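Local coordinates for protein exported gluconolactonase (PDB 3DR2) that hydrolyses gluconolactone as a calcium-containing gluconolactonase of the SMP-30 family, an enzyme of secondary glucose metabolism, at residues S256-V260 / H272-T278; F233-P237 / C261-G267; L252-S256 / A279-F284. All blocks are in the same frame, centred on the assembly; numbering follows the deposited sequence.

Contact 1 of 3, residues S256-V260 / H272-T278; sequences SGTGV and HIPTPGT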
ATOM      1  N   SER A 256     -15.017  -4.809  14.567  1.00 16.50           N
ATOM      2  CA  SER A 256     -16.258  -4.613  13.828  1.00 16.34           C
ATOM      3  C   SER A 256     -16.099  -3.335  13.012  1.00 18.31           C
ATOM      4  O   SER A 256     -15.072  -2.659  13.102  1.00 17.38           O
ATOM      5  CB  SER A 256     -17.464  -4.503  14.772  1.00 17.64           C
ATOM      6  OG  SER A 256     -17.425  -3.309  15.530  1.00 17.67           O
ATOM      7  N   GLY A 257     -17.107  -3.003  12.216  1.00 17.29           N
ATOM      8  CA  GLY A 257     -17.017  -1.819  11.385  1.00 17.97           C
ATOM      9  C   GLY A 257     -16.971  -0.507  12.143  1.00 18.39           C
ATOM     10  O   GLY A 257     -16.488   0.495  11.614  1.00 18.56           O
ATOM     11  N   THR A 258     -17.447  -0.514  13.384  1.00 18.03           N
ATOM     12  CA  THR A 258     -17.499   0.706  14.185  1.00 19.57           C
ATOM     13  C   THR A 258     -16.596   0.734  15.411  1.00 20.46           C
ATOM     14  O   THR A 258     -16.532   1.746  16.112  1.00 20.72           O
ATOM     15  CB  THR A 258     -18.936   0.973  14.655  1.00 20.25           C
ATOM     16  OG1 THR A 258     -19.394  -0.135  15.442  1.00 22.42           O
ATOM     17  CG2 THR A 258     -19.857   1.156  13.467  1.00 22.41           C
ATOM     18  N   GLY A 259     -15.897  -0.366  15.670  1.00 19.48           N
ATOM     19  CA  GLY A 259     -15.021  -0.422  16.828  1.00 18.64           C
ATOM     20  C   GLY A 259     -14.948  -1.830  17.373  1.00 19.06           C
ATOM     21  O   GLY A 259     -15.188  -2.784  16.638  1.00 20.41           O
ATOM     22  N   VAL A 260     -14.623  -1.969  18.655  1.00 16.96           N
ATOM     23  CA  VAL A 260     -14.527  -3.292  19.268  1.00 18.23           C
ATOM     24  C   VAL A 260     -15.743  -3.626  20.133  1.00 20.31           C
ATOM     25  O   VAL A 260     -16.189  -2.813  20.944  1.00 19.47           O
ATOM     26  CB  VAL A 260     -13.243  -3.417  20.126  1.00 18.34           C
ATOM     27  CG1 VAL A 260     -13.300  -4.680  20.986  1.00 17.59           C
ATOM     28  CG2 VAL A 260     -12.023  -3.465  19.217  1.00 17.08           C
ATOM     29  N   HIS A 272     -19.467  -1.609  23.802  1.00 20.11           N
ATOM     30  CA  HIS A 272     -18.795  -1.286  22.551  1.00 20.74           C
ATOM     31  C   HIS A 272     -17.749  -0.190  22.744  1.00 22.42           C
ATOM     32  O   HIS A 272     -17.972   0.780  23.477  1.00 23.43           O
ATOM     33  CB  HIS A 272     -19.859  -0.857  21.534  1.00 21.36           C
ATOM     34  CG  HIS A 272     -19.318  -0.483  20.191  1.00 22.14           C
ATOM     35  ND1 HIS A 272     -19.074   0.822  19.825  1.00 21.27           N
ATOM     36  CD2 HIS A 272     -19.006  -1.241  19.112  1.00 21.66           C
ATOM     37  CE1 HIS A 272     -18.637   0.854  18.578  1.00 23.37           C
ATOM     38  NE2 HIS A 272     -18.587  -0.385  18.122  1.00 22.77           N
ATOM     39  N   ILE A 273     -16.601  -0.362  22.093  1.00 18.92           N
ATOM     40  CA  ILE A 273     -15.513   0.610  22.161  1.00 19.04           C
ATOM     41  C   ILE A 273     -15.362   1.236  20.777  1.00 19.80           C
ATOM     42  O   ILE A 273     -14.749   0.651  19.879  1.00 18.50           O
ATOM     43  CB  ILE A 273     -14.179  -0.066  22.567  1.00 19.63           C
ATOM     44  CG1 ILE A 273     -14.300  -0.632  23.983  1.00 21.09           C
ATOM     45  CG2 ILE A 273     -13.030   0.945  22.486  1.00 19.50           C
ATOM     46  CD1 ILE A 273     -13.150  -1.523  24.409  1.00 23.06           C
ATOM     47  N   PRO A 274     -15.937   2.432  20.577  1.00 18.21           N
ATOM     48  CA  PRO A 274     -15.837   3.090  19.274  1.00 18.89           C
ATOM     49  C   PRO A 274     -14.404   3.357  18.842  1.00 20.40           C
ATOM     50  O   PRO A 274     -13.533   3.622  19.669  1.00 19.55           O
ATOM     51  CB  PRO A 274     -16.612   4.391  19.483  1.00 21.55           C
ATOM     52  CG  PRO A 274     -17.620   4.021  20.521  1.00 20.94           C
ATOM     53  CD  PRO A 274     -16.798   3.207  21.487  1.00 20.23           C
ATOM     54  N   THR A 275     -14.174   3.273  17.536  1.00 19.13           N
ATOM     55  CA  THR A 275     -12.868   3.550  16.955  1.00 20.16           C
ATOM     56  C   THR A 275     -13.140   4.475  15.767  1.00 20.07           C
ATOM     57  O   THR A 275     -14.169   4.351  15.104  1.00 20.70           O
ATOM     58  CB  THR A 275     -12.175   2.268  16.477  1.00 20.73           C
ATOM     59  OG1 THR A 275     -10.907   2.604  15.911  1.00 28.42           O
ATOM     60  CG2 THR A 275     -13.009   1.566  15.441  1.00 15.28           C
ATOM     61  N   PRO A 276     -12.222   5.414  15.483  1.00 21.13           N
ATOM     62  CA  PRO A 276     -12.396   6.360  14.371  1.00 21.00           C
ATOM     63  C   PRO A 276     -12.631   5.810  12.963  1.00 20.73           C
ATOM     64  O   PRO A 276     -13.173   6.509  12.110  1.00 24.49           O
ATOM     65  CB  PRO A 276     -11.153   7.257  14.468  1.00 21.84           C
ATOM     66  CG  PRO A 276     -10.165   6.449  15.245  1.00 20.81           C
ATOM     67  CD  PRO A 276     -10.996   5.702  16.245  1.00 20.60           C
ATOM     68  N   GLY A 277     -12.233   4.566  12.725  1.00 22.05           N
ATOM     69  CA  GLY A 277     -12.437   3.951  11.424  1.00 20.66           C
ATOM     70  C   GLY A 277     -12.721   2.476  11.636  1.00 19.92           C
ATOM     71  O   GLY A 277     -12.736   2.013  12.768  1.00 18.79           O
ATOM     72  N   THR A 278     -12.955   1.731  10.563  1.00 16.64           N
ATOM     73  CA  THR A 278     -13.220   0.305  10.704  1.00 18.05           C
ATOM     74  C   THR A 278     -12.052  -0.339  11.445  1.00 15.44           C
ATOM     75  O   THR A 278     -10.903   0.048  11.244  1.00 17.99           O
ATOM     76  CB  THR A 278     -13.370  -0.369   9.325  1.00 20.09           C
ATOM     77  OG1 THR A 278     -14.513   0.175   8.654  1.00 19.98           O
ATOM     78  CG2 THR A 278     -13.541  -1.879   9.479  1.00 19.62           C
TER
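The imidazole of His-272 lies across the side chain of Thr-258, the two crossing at about a right angle, with NE2 2.8 Å from Thr-258 OG1. The setting is the open end of an antiparallel beta hairpin, strands 259-263 and 269-274, in one blade of the six-bladed propeller. The N-H of the imidazole points poorly at the threonine oxygen (angle at hydrogen 122°), and the bond counts as weak. CG stands anti to the backbone N of His-272 (chi1 180°), which brings the ring to Thr-258, just ahead of strand 259-263; there CE1 also comes near the carbonyl oxygen of Thr-258.

Val-260 and Ile-273 form a hydrogen-bonded pair: Ile-273 N reaches Val-260 O at 2.7 Å, while Val-260 N returns a 2.9 Å bond to Ile-273 O. Their side chains share a face of the sheet, CB to CB 4.3 Å, and both continue onto Trp-253. Next comes the non-hydrogen-bonded pair Gly-259 and Pro-274. Gly-259, extended and with a positive phi, brings its CA to 3.2 Å from Ile-273 O in a CA-H...O contact. Beyond this pair Thr-275 N still bonds Thr-258 O at 3.1 Å; the second segment then swings out at Pro-276 and returns at Thr-278.

On the 256-260 side the turn is tied by its own serine. With chi1 at 68°, the hydroxyl of Ser-256 is folded back over its own main chain, and OG donates to Gly-259 O at 2.6 Å from above the carbonyl plane. Farther along, Thr-278 CA lies 3.4 Å from Gly-257 O, a CA-H...O contact.

Contact 2 of 3, residues F233-P237 / C261-G267; sequences FASVP and CVFDSDG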
ATOM      1  N   PHE A 233     -21.993 -18.213  17.687  1.00 20.23           N
ATOM      2  CA  PHE A 233     -21.664 -17.627  18.977  1.00 19.45           C
ATOM      3  C   PHE A 233     -22.156 -16.189  19.085  1.00 20.81           C
ATOM      4  O   PHE A 233     -22.784 -15.815  20.073  1.00 20.32           O
ATOM      5  CB  PHE A 233     -20.153 -17.684  19.229  1.00 19.52           C
ATOM      6  CG  PHE A 233     -19.716 -16.925  20.451  1.00 20.95           C
ATOM      7  CD1 PHE A 233     -19.143 -15.660  20.334  1.00 18.54           C
ATOM      8  CD2 PHE A 233     -19.904 -17.460  21.725  1.00 21.25           C
ATOM      9  CE1 PHE A 233     -18.763 -14.938  21.467  1.00 20.18           C
ATOM     10  CE2 PHE A 233     -19.528 -16.741  22.868  1.00 22.69           C
ATOM     11  CZ  PHE A 233     -18.959 -15.484  22.737  1.00 19.81           C
ATOM     12  N   ALA A 234     -21.869 -15.377  18.074  1.00 20.84           N
ATOM     13  CA  ALA A 234     -22.319 -13.996  18.108  1.00 20.00           C
ATOM     14  C   ALA A 234     -22.196 -13.300  16.770  1.00 20.24           C
ATOM     15  O   ALA A 234     -21.469 -13.742  15.883  1.00 19.07           O
ATOM     16  CB  ALA A 234     -21.540 -13.214  19.166  1.00 21.91           C
ATOM     17  N   SER A 235     -22.939 -12.209  16.637  1.00 18.60           N
ATOM     18  CA  SER A 235     -22.913 -11.385  15.438  1.00 20.02           C
ATOM     19  C   SER A 235     -22.593  -9.995  15.952  1.00 20.25           C
ATOM     20  O   SER A 235     -23.100  -9.600  17.001  1.00 23.18           O
ATOM     21  CB  SER A 235     -24.285 -11.357  14.751  1.00 22.19           C
ATOM     22  OG  SER A 235     -24.668 -12.639  14.286  1.00 25.01           O
ATOM     23  N   VAL A 236     -21.736  -9.259  15.256  1.00 21.09           N
ATOM     24  CA  VAL A 236     -21.438  -7.904  15.699  1.00 18.70           C
ATOM     25  C   VAL A 236     -22.486  -7.000  15.064  1.00 19.08           C
ATOM     26  O   VAL A 236     -22.943  -7.255  13.951  1.00 18.01           O
ATOM     27  CB  VAL A 236     -20.019  -7.440  15.284  1.00 19.73           C
ATOM     28  CG1 VAL A 236     -18.978  -8.233  16.054  1.00 18.13           C
ATOM     29  CG2 VAL A 236     -19.819  -7.598  13.776  1.00 17.29           C
ATOM     30  N   PRO A 237     -22.890  -5.937  15.771  1.00 19.70           N
ATOM     31  CA  PRO A 237     -23.898  -5.014  15.246  1.00 19.99           C
ATOM     32  C   PRO A 237     -23.610  -4.475  13.849  1.00 21.43           C
ATOM     33  O   PRO A 237     -24.502  -4.427  13.003  1.00 20.25           O
ATOM     34  CB  PRO A 237     -23.928  -3.911  16.299  1.00 19.72           C
ATOM     35  CG  PRO A 237     -23.628  -4.660  17.562  1.00 21.17           C
ATOM     36  CD  PRO A 237     -22.480  -5.547  17.130  1.00 20.23           C
ATOM     37  N   CYS A 261     -16.278  -4.828  19.936  1.00 17.87           N
ATOM     38  CA  CYS A 261     -17.433  -5.305  20.692  1.00 18.73           C
ATOM     39  C   CYS A 261     -16.925  -6.307  21.712  1.00 18.48           C
ATOM     40  O   CYS A 261     -16.037  -7.106  21.414  1.00 18.83           O
ATOM     41  CB  CYS A 261     -18.445  -6.001  19.770  1.00 18.31           C
ATOM     42  SG  CYS A 261     -19.173  -4.963  18.488  1.00 24.39           S
ATOM     43  N   VAL A 262     -17.483  -6.265  22.918  1.00 17.76           N
ATOM     44  CA  VAL A 262     -17.074  -7.181  23.967  1.00 19.27           C
ATOM     45  C   VAL A 262     -18.246  -8.081  24.351  1.00 19.62           C
ATOM     46  O   VAL A 262     -19.334  -7.596  24.671  1.00 20.92           O
ATOM     47  CB  VAL A 262     -16.586  -6.412  25.215  1.00 20.01           C
ATOM     48  CG1 VAL A 262     -15.965  -7.377  26.209  1.00 20.30           C
ATOM     49  CG2 VAL A 262     -15.577  -5.346  24.805  1.00 20.08           C
ATOM     50  N   PHE A 263     -18.019  -9.391  24.293  1.00 20.28           N
ATOM     51  CA  PHE A 263     -19.035 -10.381  24.636  1.00 20.47           C
ATOM     52  C   PHE A 263     -18.538 -11.236  25.793  1.00 21.31           C
ATOM     53  O   PHE A 263     -17.335 -11.444  25.932  1.00 19.63           O
ATOM     54  CB  PHE A 263     -19.299 -11.330  23.465  1.00 20.59           C
ATOM     55  CG  PHE A 263     -19.668 -10.650  22.184  1.00 19.41           C
ATOM     56  CD1 PHE A 263     -18.685 -10.197  21.312  1.00 21.02           C
ATOM     57  CD2 PHE A 263     -21.006 -10.487  21.831  1.00 20.06           C
ATOM     58  CE1 PHE A 263     -19.029  -9.596  20.099  1.00 20.81           C
ATOM     59  CE2 PHE A 263     -21.359  -9.888  20.625  1.00 19.85           C
ATOM     60  CZ  PHE A 263     -20.370  -9.442  19.758  1.00 19.19           C
ATOM     61  N   ASP A 264     -19.455 -11.731  26.621  1.00 21.93           N
ATOM     62  CA  ASP A 264     -19.055 -12.606  27.712  1.00 22.05           C
ATOM     63  C   ASP A 264     -19.034 -14.006  27.106  1.00 21.40           C
ATOM     64  O   ASP A 264     -19.386 -14.172  25.940  1.00 22.73           O
ATOM     65  CB  ASP A 264     -20.024 -12.501  28.912  1.00 22.86           C
ATOM     66  CG  ASP A 264     -21.426 -13.024  28.617  1.00 22.51           C
ATOM     67  OD1 ASP A 264     -22.335 -12.736  29.429  1.00 25.87           O
ATOM     68  OD2 ASP A 264     -21.630 -13.726  27.608  1.00 21.60           O
ATOM     69  N   SER A 265     -18.621 -15.006  27.874  1.00 22.14           N
ATOM     70  CA  SER A 265     -18.541 -16.366  27.351  1.00 23.04           C
ATOM     71  C   SER A 265     -19.878 -16.953  26.899  1.00 23.35           C
ATOM     72  O   SER A 265     -19.907 -17.940  26.162  1.00 23.21           O
ATOM     73  CB  SER A 265     -17.894 -17.290  28.384  1.00 24.36           C
ATOM     74  OG  SER A 265     -18.659 -17.341  29.573  1.00 26.36           O
ATOM     75  N   ASP A 266     -20.985 -16.359  27.330  1.00 25.03           N
ATOM     76  CA  ASP A 266     -22.288 -16.871  26.922  1.00 24.47           C
ATOM     77  C   ASP A 266     -22.777 -16.191  25.647  1.00 25.88           C
ATOM     78  O   ASP A 266     -23.888 -16.448  25.187  1.00 26.56           O
ATOM     79  CB  ASP A 266     -23.323 -16.691  28.039  1.00 26.79           C
ATOM     80  CG  ASP A 266     -22.961 -17.461  29.301  1.00 27.69           C
ATOM     81  OD1 ASP A 266     -22.650 -18.670  29.202  1.00 29.12           O
ATOM     82  OD2 ASP A 266     -22.996 -16.862  30.397  1.00 28.81           O
ATOM     83  N   GLY A 267     -21.944 -15.321  25.081  1.00 23.81           N
ATOM     84  CA  GLY A 267     -22.314 -14.636  23.853  1.00 23.41           C
ATOM     85  C   GLY A 267     -23.085 -13.344  24.056  1.00 22.42           C
ATOM     86  O   GLY A 267     -23.572 -12.749  23.095  1.00 22.65           O
TER
HETATM   87  O   HOH W   1     -24.489 -13.743  21.030  1.00 23.99           O
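Ala-234 CB sits over one face of the Phe-263 ring, 4.0 Å from its centroid and 23° off the normal, a CH-pi contact between two buried residues at the close-packed centre of an interface between two adjacent propeller blades. Strand 226-234 is the last of its four-strand sheet; 259-263 belongs to the next. A chi1 of -55° swings the Phe-263 ring away from its own carbonyl and directs it at segment 233-237, where Val-236 CG1 meets its edge. Beside it, Cys-261 SG packs on Pro-237 CD at 3.6 Å and, more distantly, on Val-236 CG1.

Looser and more polar is the type I turn from Asp-264 to Gly-267, where Ser-265 and Asp-266 are exposed to solvent. The Phe-233 ring reaches it edge first: CE2 is 3.5 Å from Ser-265 O, which lies in the ring plane. Within the turn Gly-267 N bonds Asp-264 O at 2.9 Å, and Asp-264 OD2 accepts a weak bond from Asp-266 N as well as one from Gln-268 N.

Direct hydrogen bonding between the segments is absent; a water joins them instead, donating to Phe-233 O at 2.8 Å and, at an unusually short 2.5 Å, to Gly-267 O.

Contact 3 of 3, residues L252-S256 / A279-F284; sequences LWSSS and ASNCTF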
ATOM      1  N   LEU A 252     -14.763 -12.142  24.988  1.00 18.76           N
ATOM      2  CA  LEU A 252     -14.249 -12.073  23.632  1.00 19.04           C
ATOM      3  C   LEU A 252     -14.384 -10.637  23.127  1.00 18.31           C
ATOM      4  O   LEU A 252     -15.487 -10.091  23.048  1.00 18.69           O
ATOM      5  CB  LEU A 252     -15.017 -13.051  22.733  1.00 18.88           C
ATOM      6  CG  LEU A 252     -14.500 -13.254  21.305  1.00 18.66           C
ATOM      7  CD1 LEU A 252     -14.963 -14.597  20.781  1.00 19.56           C
ATOM      8  CD2 LEU A 252     -14.978 -12.129  20.406  1.00 18.38           C
ATOM      9  N   TRP A 253     -13.244 -10.027  22.817  1.00 17.05           N
ATOM     10  CA  TRP A 253     -13.188  -8.655  22.312  1.00 16.55           C
ATOM     11  C   TRP A 253     -12.993  -8.771  20.811  1.00 16.99           C
ATOM     12  O   TRP A 253     -11.943  -9.225  20.345  1.00 15.47           O
ATOM     13  CB  TRP A 253     -12.012  -7.903  22.946  1.00 17.04           C
ATOM     14  CG  TRP A 253     -12.049  -7.884  24.461  1.00 16.70           C
ATOM     15  CD1 TRP A 253     -12.092  -8.967  25.292  1.00 18.31           C
ATOM     16  CD2 TRP A 253     -12.056  -6.728  25.309  1.00 19.04           C
ATOM     17  NE1 TRP A 253     -12.128  -8.559  26.605  1.00 19.50           N
ATOM     18  CE2 TRP A 253     -12.107  -7.190  26.646  1.00 17.54           C
ATOM     19  CE3 TRP A 253     -12.025  -5.346  25.072  1.00 16.37           C
ATOM     20  CZ2 TRP A 253     -12.128  -6.319  27.746  1.00 19.13           C
ATOM     21  CZ3 TRP A 253     -12.045  -4.475  26.168  1.00 19.88           C
ATOM     22  CH2 TRP A 253     -12.097  -4.970  27.488  1.00 17.90           C
ATOM     23  N   SER A 254     -14.000  -8.343  20.059  1.00 15.79           N
ATOM     24  CA  SER A 254     -13.963  -8.459  18.609  1.00 17.20           C
ATOM     25  C   SER A 254     -14.017  -7.166  17.825  1.00 17.30           C
ATOM     26  O   SER A 254     -14.686  -6.207  18.210  1.00 16.17           O
ATOM     27  CB  SER A 254     -15.119  -9.344  18.146  1.00 17.11           C
ATOM     28  OG  SER A 254     -15.184  -9.398  16.736  1.00 15.95           O
ATOM     29  N   SER A 255     -13.315  -7.157  16.702  1.00 14.68           N
ATOM     30  CA  SER A 255     -13.323  -6.000  15.824  1.00 16.85           C
ATOM     31  C   SER A 255     -14.686  -5.962  15.134  1.00 16.37           C
ATOM     32  O   SER A 255     -15.424  -6.952  15.135  1.00 17.28           O
ATOM     33  CB  SER A 255     -12.228  -6.135  14.764  1.00 17.90           C
ATOM     34  OG  SER A 255     -12.452  -7.291  13.964  1.00 17.63           O
ATOM     35  N   SER A 256     -15.017  -4.809  14.567  1.00 16.50           N
ATOM     36  CA  SER A 256     -16.258  -4.613  13.828  1.00 16.34           C
ATOM     37  C   SER A 256     -16.099  -3.335  13.012  1.00 18.31           C
ATOM     38  O   SER A 256     -15.072  -2.659  13.102  1.00 17.38           O
ATOM     39  CB  SER A 256     -17.464  -4.503  14.772  1.00 17.64           C
ATOM     40  OG  SER A 256     -17.425  -3.309  15.530  1.00 17.67           O
ATOM     41  N   ALA A 279     -12.348  -1.294  12.318  1.00 14.94           N
ATOM     42  CA  ALA A 279     -11.303  -1.992  13.055  1.00 15.72           C
ATOM     43  C   ALA A 279     -11.139  -3.375  12.434  1.00 15.17           C
ATOM     44  O   ALA A 279     -12.124  -4.058  12.163  1.00 15.28           O
ATOM     45  CB  ALA A 279     -11.675  -2.117  14.527  1.00 14.17           C
ATOM     46  N   SER A 280      -9.895  -3.790  12.229  1.00 14.09           N
ATOM     47  CA  SER A 280      -9.614  -5.085  11.611  1.00 12.12           C
ATOM     48  C   SER A 280      -9.211  -6.196  12.572  1.00 12.66           C
ATOM     49  O   SER A 280      -9.388  -7.375  12.268  1.00 11.52           O
ATOM     50  CB  SER A 280      -8.501  -4.930  10.574  1.00 12.62           C
ATOM     51  OG  SER A 280      -7.266  -4.618  11.216  1.00 12.90           O
ATOM     52  N   ASN A 281      -8.667  -5.835  13.729  1.00 10.74           N
ATOM     53  CA  ASN A 281      -8.206  -6.853  14.665  1.00 10.66           C
ATOM     54  C   ASN A 281      -7.872  -6.195  16.001  1.00 12.57           C
ATOM     55  O   ASN A 281      -7.878  -4.970  16.122  1.00 13.15           O
ATOM     56  CB  ASN A 281      -6.940  -7.513  14.096  1.00 12.26           C
ATOM     57  CG  ASN A 281      -6.817  -8.978  14.461  1.00 11.34           C
ATOM     58  OD1 ASN A 281      -7.045  -9.364  15.600  1.00 13.64           O
ATOM     59  ND2 ASN A 281      -6.436  -9.804  13.486  1.00 14.10           N
ATOM     60  N   CYS A 282      -7.601  -7.012  17.009  1.00 12.31           N
ATOM     61  CA  CYS A 282      -7.224  -6.487  18.314  1.00 15.07           C
ATOM     62  C   CYS A 282      -6.558  -7.566  19.146  1.00 15.66           C
ATOM     63  O   CYS A 282      -6.692  -8.759  18.859  1.00 14.64           O
ATOM     64  CB  CYS A 282      -8.436  -5.899  19.057  1.00 16.80           C
ATOM     65  SG  CYS A 282      -9.793  -7.048  19.453  1.00 16.60           S
ATOM     66  N   THR A 283      -5.821  -7.142  20.167  1.00 12.33           N
ATOM     67  CA  THR A 283      -5.124  -8.077  21.040  1.00 13.49           C
ATOM     68  C   THR A 283      -4.723  -7.323  22.305  1.00 15.12           C
ATOM     69  O   THR A 283      -4.747  -6.092  22.334  1.00 15.83           O
ATOM     70  CB  THR A 283      -3.850  -8.645  20.342  1.00 13.28           C
ATOM     71  OG1 THR A 283      -3.434  -9.855  20.993  1.00 14.37           O
ATOM     72  CG2 THR A 283      -2.701  -7.632  20.397  1.00 16.18           C
ATOM     73  N   PHE A 284      -4.382  -8.062  23.352  1.00 15.08           N
ATOM     74  CA  PHE A 284      -3.956  -7.447  24.605  1.00 17.62           C
ATOM     75  C   PHE A 284      -2.468  -7.650  24.779  1.00 17.67           C
ATOM     76  O   PHE A 284      -1.857  -8.480  24.098  1.00 16.52           O
ATOM     77  CB  PHE A 284      -4.636  -8.099  25.807  1.00 17.41           C
ATOM     78  CG  PHE A 284      -6.018  -7.600  26.073  1.00 21.52           C
ATOM     79  CD1 PHE A 284      -7.121  -8.270  25.570  1.00 23.29           C
ATOM     80  CD2 PHE A 284      -6.214  -6.459  26.840  1.00 21.91           C
ATOM     81  CE1 PHE A 284      -8.411  -7.808  25.830  1.00 24.83           C
ATOM     82  CE2 PHE A 284      -7.497  -5.989  27.105  1.00 23.85           C
ATOM     83  CZ  PHE A 284      -8.596  -6.667  26.599  1.00 23.89           C
TER
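Ser-256 O accepts the backbone N-H of Ala-279 at 3.1 Å, almost in line with the carbonyl (C=O...N angle 160°). One residue back, Ser-255 CB rests 3.3 Å from Ala-279 O, and Ser-255 OG is satisfied by Gly-243 O. Ser-254 OG donates to Ser-255 O at 2.9 Å, in the carbonyl plane and on a lone pair.

Strands 252-254 and 281-284 lie in different sheets, neighbouring blades of the beta-propeller, their axes 7.2 Å apart at an angle of 142°. Side chains therefore fill the gap. Cys-282 SG comes nearest to Trp-253 O, at 3.2 Å, with Trp-253 CB as its apolar neighbour. Further out the edge of Phe-284 points at the indole face in a T-shaped pair, planes at 90°: Phe-284 CZ sits over the indole, 3.6 Å from Trp-253 CE2, and the ring's centroid is 4.9 Å from that of the five-membered ring. Trp-253 NE1 is held by Asp-247.

Asn-281 points the other way, toward the calcium: its ND2 bonds both Asp-135 and the calcium ligand Glu-48, which makes it a second-shell residue. Its OD1 takes the N-H of Cys-282 at 2.8 Å, in the carboxamide plane, fixing the amide's rotation.

In the fold
All three contacts use the sheet containing strands 252-254 and 259-263, but in different ways. Contact 1 is internal to it, a hairpin whose backbone bonds set the register. Contacts 2 and 3 join it to the two neighbouring blades, those of strands 226-234 and 281-284, and side chains do most of the work. Contact 3 is wholly buried, its centre about 7 Å from the centre of the chain and its Asn-281 near the calcium; contacts 1 and 2 have their centres at about 15 and 17 Å and are partly buried, contact 2 being bridged by water. Ser-256 belongs to contacts 1 and 3, and its OG also packs against Cys-261 SG of contact 2 at 3.8 Å.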